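Local coordinates for protein 2-hydroxyisobutanoyl-CoA mutase large subunit (Aquincola tertiaricarbonis, PDB 4R3U) that forms the large, substrate-binding subunit of a B12-dependent mutase that interconverts 2-hydroxyisobutyryl-CoA and (S)-3-hydroxybutyryl-CoA, at residues Leu316-Ala321 with Glu428-Ile433. Sequence-based numbering, arbitrary orientation.
Sequences LRRCYA and EYEKKI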
loop_
_atom_site.group_PDB
_atom_site.type_symbol
_atom_site.label_atom_id
_atom_site.label_comp_id
_atom_site.label_asym_id
_atom_site.label_seq_id
_atom_site.Cartn_x
_atom_site.Cartn_y
_atom_site.Cartn_z
ATOM N N LEU A 316 5.338 7.998 -21.603
ATOM C CA LEU A 316 4.526 9.163 -21.995
ATOM C C LEU A 316 5.362 10.430 -22.007
ATOM O O LEU A 316 5.302 11.180 -22.974
ATOM C CB LEU A 316 3.332 9.341 -21.031
ATOM C CG LEU A 316 2.102 8.520 -21.365
ATOM C CD1 LEU A 316 1.242 8.321 -20.144
ATOM C CD2 LEU A 316 1.327 9.151 -22.508
ATOM N N ARG A 317 6.170 10.659 -20.947
ATOM C CA ARG A 317 7.043 11.829 -20.842
ATOM C C ARG A 317 8.056 11.876 -21.959
ATOM O O ARG A 317 8.309 12.965 -22.485
ATOM C CB ARG A 317 7.749 11.877 -19.487
ATOM C CG ARG A 317 6.971 12.640 -18.422
ATOM C CD ARG A 317 7.854 13.131 -17.287
ATOM N NE ARG A 317 8.477 12.009 -16.583
ATOM C CZ ARG A 317 7.968 11.408 -15.513
ATOM N NH1 ARG A 317 6.859 11.868 -14.950
ATOM N NH2 ARG A 317 8.582 10.367 -14.977
ATOM N N ARG A 318 8.641 10.701 -22.327
ATOM C CA ARG A 318 9.652 10.579 -23.391
ATOM C C ARG A 318 9.044 10.834 -24.768
ATOM O O ARG A 318 9.619 11.585 -25.556
ATOM C CB ARG A 318 10.361 9.209 -23.337
ATOM C CG ARG A 318 11.529 9.067 -24.326
ATOM C CD ARG A 318 12.582 8.132 -23.801
ATOM N NE ARG A 318 12.295 6.745 -24.139
ATOM C CZ ARG A 318 12.768 5.688 -23.485
ATOM N NH1 ARG A 318 12.492 4.466 -23.908
ATOM N NH2 ARG A 318 13.526 5.845 -22.407
ATOM N N CYS A 319 7.881 10.206 -25.049
ATOM C CA CYS A 319 7.114 10.328 -26.295
ATOM C C CYS A 319 6.688 11.775 -26.520
ATOM O O CYS A 319 6.895 12.324 -27.606
ATOM C CB CYS A 319 5.914 9.383 -26.278
ATOM S SG CYS A 319 6.349 7.629 -26.362
ATOM N N TYR A 320 6.157 12.402 -25.460
ATOM C CA TYR A 320 5.733 13.789 -25.462
ATOM C C TYR A 320 6.886 14.723 -25.797
ATOM O O TYR A 320 6.709 15.592 -26.651
ATOM C CB TYR A 320 5.119 14.172 -24.107
ATOM C CG TYR A 320 4.749 15.640 -24.016
ATOM C CD1 TYR A 320 3.641 16.143 -24.694
ATOM C CD2 TYR A 320 5.512 16.526 -23.258
ATOM C CE1 TYR A 320 3.287 17.490 -24.605
ATOM C CE2 TYR A 320 5.170 17.870 -23.161
ATOM C CZ TYR A 320 4.057 18.348 -23.841
ATOM O OH TYR A 320 3.718 19.669 -23.754
ATOM N N ALA A 321 8.062 14.550 -25.129
ATOM C CA ALA A 321 9.253 15.368 -25.393
ATOM C C ALA A 321 9.649 15.291 -26.869
ATOM O O ALA A 321 9.808 16.341 -27.514
ATOM C CB ALA A 321 10.405 14.922 -24.526
ATOM N N GLU A 428 9.426 -0.367 -24.624
ATOM C CA GLU A 428 8.393 -1.146 -25.313
ATOM C C GLU A 428 7.151 -0.275 -25.484
ATOM O O GLU A 428 6.641 -0.161 -26.602
ATOM C CB GLU A 428 8.074 -2.452 -24.560
ATOM C CG GLU A 428 8.703 -3.679 -25.192
ATOM C CD GLU A 428 8.168 -4.026 -26.578
ATOM O OE1 GLU A 428 8.864 -3.719 -27.574
ATOM O OE2 GLU A 428 7.052 -4.593 -26.668
ATOM N N TYR A 429 6.722 0.417 -24.405
ATOM C CA TYR A 429 5.603 1.355 -24.461
ATOM C C TYR A 429 5.819 2.466 -25.508
ATOM O O TYR A 429 4.941 2.671 -26.342
ATOM C CB TYR A 429 5.271 1.935 -23.067
ATOM C CG TYR A 429 4.138 1.181 -22.426
ATOM C CD1 TYR A 429 2.808 1.550 -22.656
ATOM C CD2 TYR A 429 4.375 0.005 -21.715
ATOM C CE1 TYR A 429 1.751 0.796 -22.148
ATOM C CE2 TYR A 429 3.329 -0.745 -21.191
ATOM C CZ TYR A 429 2.021 -0.343 -21.404
ATOM O OH TYR A 429 0.996 -1.121 -20.934
ATOM N N GLU A 430 7.010 3.109 -25.505
ATOM C CA GLU A 430 7.424 4.167 -26.434
ATOM C C GLU A 430 7.202 3.757 -27.905
ATOM O O GLU A 430 6.454 4.412 -28.626
ATOM C CB GLU A 430 8.896 4.525 -26.182
ATOM C CG GLU A 430 9.358 5.716 -27.000
ATOM C CD GLU A 430 10.850 5.869 -27.188
ATOM O OE1 GLU A 430 11.261 6.847 -27.851
ATOM O OE2 GLU A 430 11.607 4.980 -26.733
ATOM N N LYS A 431 7.820 2.637 -28.314
ATOM C CA LYS A 431 7.726 2.076 -29.652
ATOM C C LYS A 431 6.275 1.735 -30.026
ATOM O O LYS A 431 5.825 2.118 -31.109
ATOM C CB LYS A 431 8.666 0.869 -29.806
ATOM C CG LYS A 431 10.143 1.260 -29.726
ATOM C CD LYS A 431 11.074 0.060 -29.588
ATOM C CE LYS A 431 12.539 0.450 -29.560
ATOM N NZ LYS A 431 13.427 -0.698 -29.207
ATOM N N LYS A 432 5.537 1.066 -29.118
ATOM C CA LYS A 432 4.133 0.681 -29.337
ATOM C C LYS A 432 3.236 1.892 -29.442
ATOM O O LYS A 432 2.323 1.888 -30.272
ATOM C CB LYS A 432 3.634 -0.323 -28.287
ATOM C CG LYS A 432 4.245 -1.726 -28.375
ATOM C CD LYS A 432 3.672 -2.594 -29.488
ATOM C CE LYS A 432 4.630 -3.717 -29.828
ATOM N NZ LYS A 432 4.330 -4.332 -31.152
ATOM N N ILE A 433 3.537 2.961 -28.661
ATOM C CA ILE A 433 2.818 4.250 -28.711
ATOM C C ILE A 433 3.045 4.911 -30.078
ATOM O O ILE A 433 2.073 5.303 -30.722
ATOM C CB ILE A 433 3.222 5.204 -27.547
ATOM C CG1 ILE A 433 2.547 4.806 -26.205
ATOM C CG2 ILE A 433 2.970 6.696 -27.888
ATOM C CD1 ILE A 433 3.404 5.206 -24.918
#
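R318 and E430 illustrate how a charged pair can be buried between helices when each member is shared with further partners. A single carboxylate oxygen, E430 OE2, faces two donors of the guanidinium edge: R318 NH1 makes the salt bridge to it at 3.0 Å, with an N-H...O angle of 144°, while R318 NE adds a weak hydrogen bond to OE2 at 3.2 Å. The two flat groups are not coplanar but turned 65° apart, and NH1 meets OE2 from above the carboxylate plane. Both side chains start with CG anti to the backbone N; the glutamate then runs out extended, whereas the arginine bends at chi3, the two crossing at about a right angle. Helix 306-327 is one of the outer helices of the TIM barrel, linking strands 298-302 and 340-344, and helix 420-442, which follows the last strand, packs across it at 45°, their local axes 9.4 Å apart. Further partners complete the set: R318 NH1 also bonds T427 OG1, R318 NH2 reaches the carbonyl oxygen of D73, and E430 OE1 forms a second salt bridge with K322 NZ. A leucine in place of R318 would probably leave OE2 of E430 without its two donors and the D73 carbonyl without this partner, the buried carboxylate then depending more heavily on K322. Beside the ion pair the contact turns apolar. C319 SG lies against the glutamate stem, 3.6 Å from E430 CG, and 3.8 Å from I433 CG2, with L272 of helix 264-283 and F434 also touching the cysteine.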